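Local coordinates for protein GTPase subunit of restriction endonuclease (Thermococcus gammatolerans, PDB 6P0F) that probably recognises and binds DNA through its YTH-like N-terminal domain, serving as the GTPase subunit of an McrBC-type restriction endonuclease, at residues 2-7 / 64-69. Numbering follows the deposited sequence.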
loop_
_atom_site.group_PDB
_atom_site.type_symbol
_atom_site.label_atom_id
_atom_site.label_comp_id
_atom_site.label_asym_id
_atom_site.label_seq_id
_atom_site.Cartn_x
_atom_site.Cartn_y
_atom_site.Cartn_z
ATOM N N GLU A 2 -16.109 8.713 -5.582
ATOM C CA GLU A 2 -15.423 9.895 -5.087
ATOM C C GLU A 2 -13.985 9.600 -4.672
ATOM O O GLU A 2 -13.178 10.529 -4.551
ATOM C CB GLU A 2 -16.197 10.495 -3.916
ATOM C CG GLU A 2 -15.851 11.946 -3.655
ATOM C CD GLU A 2 -16.271 12.866 -4.788
ATOM O OE1 GLU A 2 -15.558 13.863 -5.035
ATOM O OE2 GLU A 2 -17.298 12.579 -5.438
ATOM N N ASN A 3 -13.631 8.336 -4.493
ATOM C CA ASN A 3 -12.263 7.973 -4.157
ATOM C C ASN A 3 -11.775 6.924 -5.145
ATOM O O ASN A 3 -12.497 6.492 -6.047
ATOM C CB ASN A 3 -12.168 7.466 -2.721
ATOM C CG ASN A 3 -13.359 6.619 -2.330
ATOM O OD1 ASN A 3 -13.665 5.634 -2.995
ATOM N ND2 ASN A 3 -14.056 7.010 -1.257
ATOM N N GLN A 4 -10.511 6.558 -4.994
ATOM C CA GLN A 4 -9.830 5.689 -5.928
ATOM C C GLN A 4 -9.377 4.418 -5.222
ATOM O O GLN A 4 -9.196 4.381 -4.010
ATOM C CB GLN A 4 -8.651 6.418 -6.561
ATOM C CG GLN A 4 -9.083 7.668 -7.322
ATOM C CD GLN A 4 -7.947 8.534 -7.769
ATOM O OE1 GLN A 4 -7.876 8.918 -8.939
ATOM N NE2 GLN A 4 -7.037 8.858 -6.851
ATOM N N LEU A 5 -9.215 3.364 -6.015
ATOM C CA LEU A 5 -8.717 2.082 -5.546
ATOM C C LEU A 5 -7.465 1.750 -6.343
ATOM O O LEU A 5 -7.488 1.764 -7.583
ATOM C CB LEU A 5 -9.761 0.979 -5.696
ATOM C CG LEU A 5 -9.330 -0.466 -5.429
ATOM C CD1 LEU A 5 -8.850 -0.555 -3.957
ATOM C CD2 LEU A 5 -10.462 -1.445 -5.730
ATOM N N PHE A 6 -6.364 1.482 -5.637
ATOM C CA PHE A 6 -5.096 1.116 -6.240
ATOM C C PHE A 6 -4.691 -0.281 -5.796
ATOM O O PHE A 6 -5.093 -0.740 -4.723
ATOM C CB PHE A 6 -4.000 2.107 -5.854
ATOM C CG PHE A 6 -4.288 3.497 -6.279
ATOM C CD1 PHE A 6 -4.017 3.906 -7.573
ATOM C CD2 PHE A 6 -4.864 4.399 -5.400
ATOM C CE1 PHE A 6 -4.299 5.195 -7.987
ATOM C CE2 PHE A 6 -5.128 5.704 -5.810
ATOM C CZ PHE A 6 -4.865 6.084 -7.130
ATOM N N ILE A 7 -3.915 -0.960 -6.651
ATOM C CA ILE A 7 -3.288 -2.240 -6.322
ATOM C C ILE A 7 -1.780 -2.043 -6.323
ATOM O O ILE A 7 -1.206 -1.527 -7.293
ATOM C CB ILE A 7 -3.667 -3.352 -7.313
ATOM C CG1 ILE A 7 -5.148 -3.661 -7.229
ATOM C CG2 ILE A 7 -2.826 -4.610 -7.052
ATOM C CD1 ILE A 7 -5.642 -4.409 -8.460
ATOM N N LYS A 64 -3.366 10.752 -9.146
ATOM C CA LYS A 64 -2.733 11.178 -7.908
ATOM C C LYS A 64 -3.355 10.401 -6.753
ATOM O O LYS A 64 -4.570 10.209 -6.700
ATOM C CB LYS A 64 -2.924 12.684 -7.733
ATOM C CG LYS A 64 -2.323 13.276 -6.485
ATOM C CD LYS A 64 -2.522 14.797 -6.479
ATOM C CE LYS A 64 -2.275 15.393 -5.098
ATOM N NZ LYS A 64 -2.447 16.875 -5.084
ATOM N N ILE A 65 -2.514 9.922 -5.847
ATOM C CA ILE A 65 -2.980 9.175 -4.687
ATOM C C ILE A 65 -3.373 10.184 -3.620
ATOM O O ILE A 65 -2.558 11.037 -3.235
ATOM C CB ILE A 65 -1.893 8.227 -4.167
ATOM C CG1 ILE A 65 -1.505 7.227 -5.256
ATOM C CG2 ILE A 65 -2.359 7.507 -2.905
ATOM C CD1 ILE A 65 -0.339 6.362 -4.858
ATOM N N ASP A 66 -4.601 10.075 -3.133
ATOM C CA ASP A 66 -5.178 11.026 -2.195
ATOM C C ASP A 66 -5.550 10.352 -0.881
ATOM O O ASP A 66 -5.890 9.167 -0.852
ATOM C CB ASP A 66 -6.463 11.656 -2.776
ATOM C CG ASP A 66 -6.223 12.422 -4.074
ATOM O OD1 ASP A 66 -5.214 13.151 -4.162
ATOM O OD2 ASP A 66 -7.054 12.300 -5.005
ATOM N N LYS A 67 -5.589 11.122 0.204
ATOM C CA LYS A 67 -6.168 10.558 1.415
ATOM C C LYS A 67 -7.625 10.174 1.172
ATOM O O LYS A 67 -8.334 10.765 0.337
ATOM C CB LYS A 67 -6.010 11.512 2.595
ATOM C CG LYS A 67 -6.625 12.851 2.413
ATOM C CD LYS A 67 -6.389 13.716 3.667
ATOM C CE LYS A 67 -7.076 15.043 3.435
ATOM N NZ LYS A 67 -6.944 15.920 4.606
ATOM N N GLY A 68 -8.026 9.070 1.792
ATOM C CA GLY A 68 -9.320 8.476 1.560
ATOM C C GLY A 68 -9.341 7.400 0.496
ATOM O O GLY A 68 -10.299 6.618 0.450
ATOM N N ASP A 69 -8.314 7.353 -0.350
ATOM C CA ASP A 69 -8.178 6.306 -1.350
ATOM C C ASP A 69 -7.852 4.977 -0.661
ATOM O O ASP A 69 -7.319 4.927 0.457
ATOM C CB ASP A 69 -7.107 6.678 -2.359
ATOM C CG ASP A 69 -7.537 7.807 -3.299
ATOM O OD1 ASP A 69 -8.757 8.166 -3.274
ATOM O OD2 ASP A 69 -6.660 8.295 -4.050
#
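D69 and Q4 run flank against flank in the same direction, and the carboxylate of D69 serves both segments at once. Q4 N donates to D69 OD1 at 2.9 Å from above the carboxylate plane, while OD2 takes the side-chain amide: Q4 NE2 sits 2.9 Å from D69 OD2, on the syn side but tilted 35° out of the carboxylate plane. A second N-H of the same amide points to the backbone, with Q4 NE2 2.8 Å from K64 O. Both acceptors lie almost in the amide plane, so the two bonds fix its rotation, and glutamine suits a place that asks for two donors on an extended chain. D69 OD2 also accepts D66 N, from the opposite face to Q4 NE2; this side-chain tie reinforces the type II turn's own bond, D69 N to D66 O. At phi 93° a side chain on G68 would press against the preceding carbonyl O, hence the glycine.

F6 closes the apolar side. With CG beside its backbone N (chi1 -60°), the ring turns toward the loop, and I65 CG1 rests over one face in a CH-pi contact, 4.2 Å from the F6 ring centroid. D69 OD2 lies at the ring's edge, 3.5 Å from F6 CE2, where the aromatic hydrogens are slightly positive.

With an alanine at D69, Q4 N and D66 N would probably lose these acceptors, and Q4 NE2 would keep just K64 O, its amide freer to turn. Backbone bonds from Q4 and F6 to M70 begin the parallel pairing of strands 5-11 and 70-76; one buried carboxylate, probably ionised and stabilised by three N-H donors, thus fastens the loop where that pairing starts.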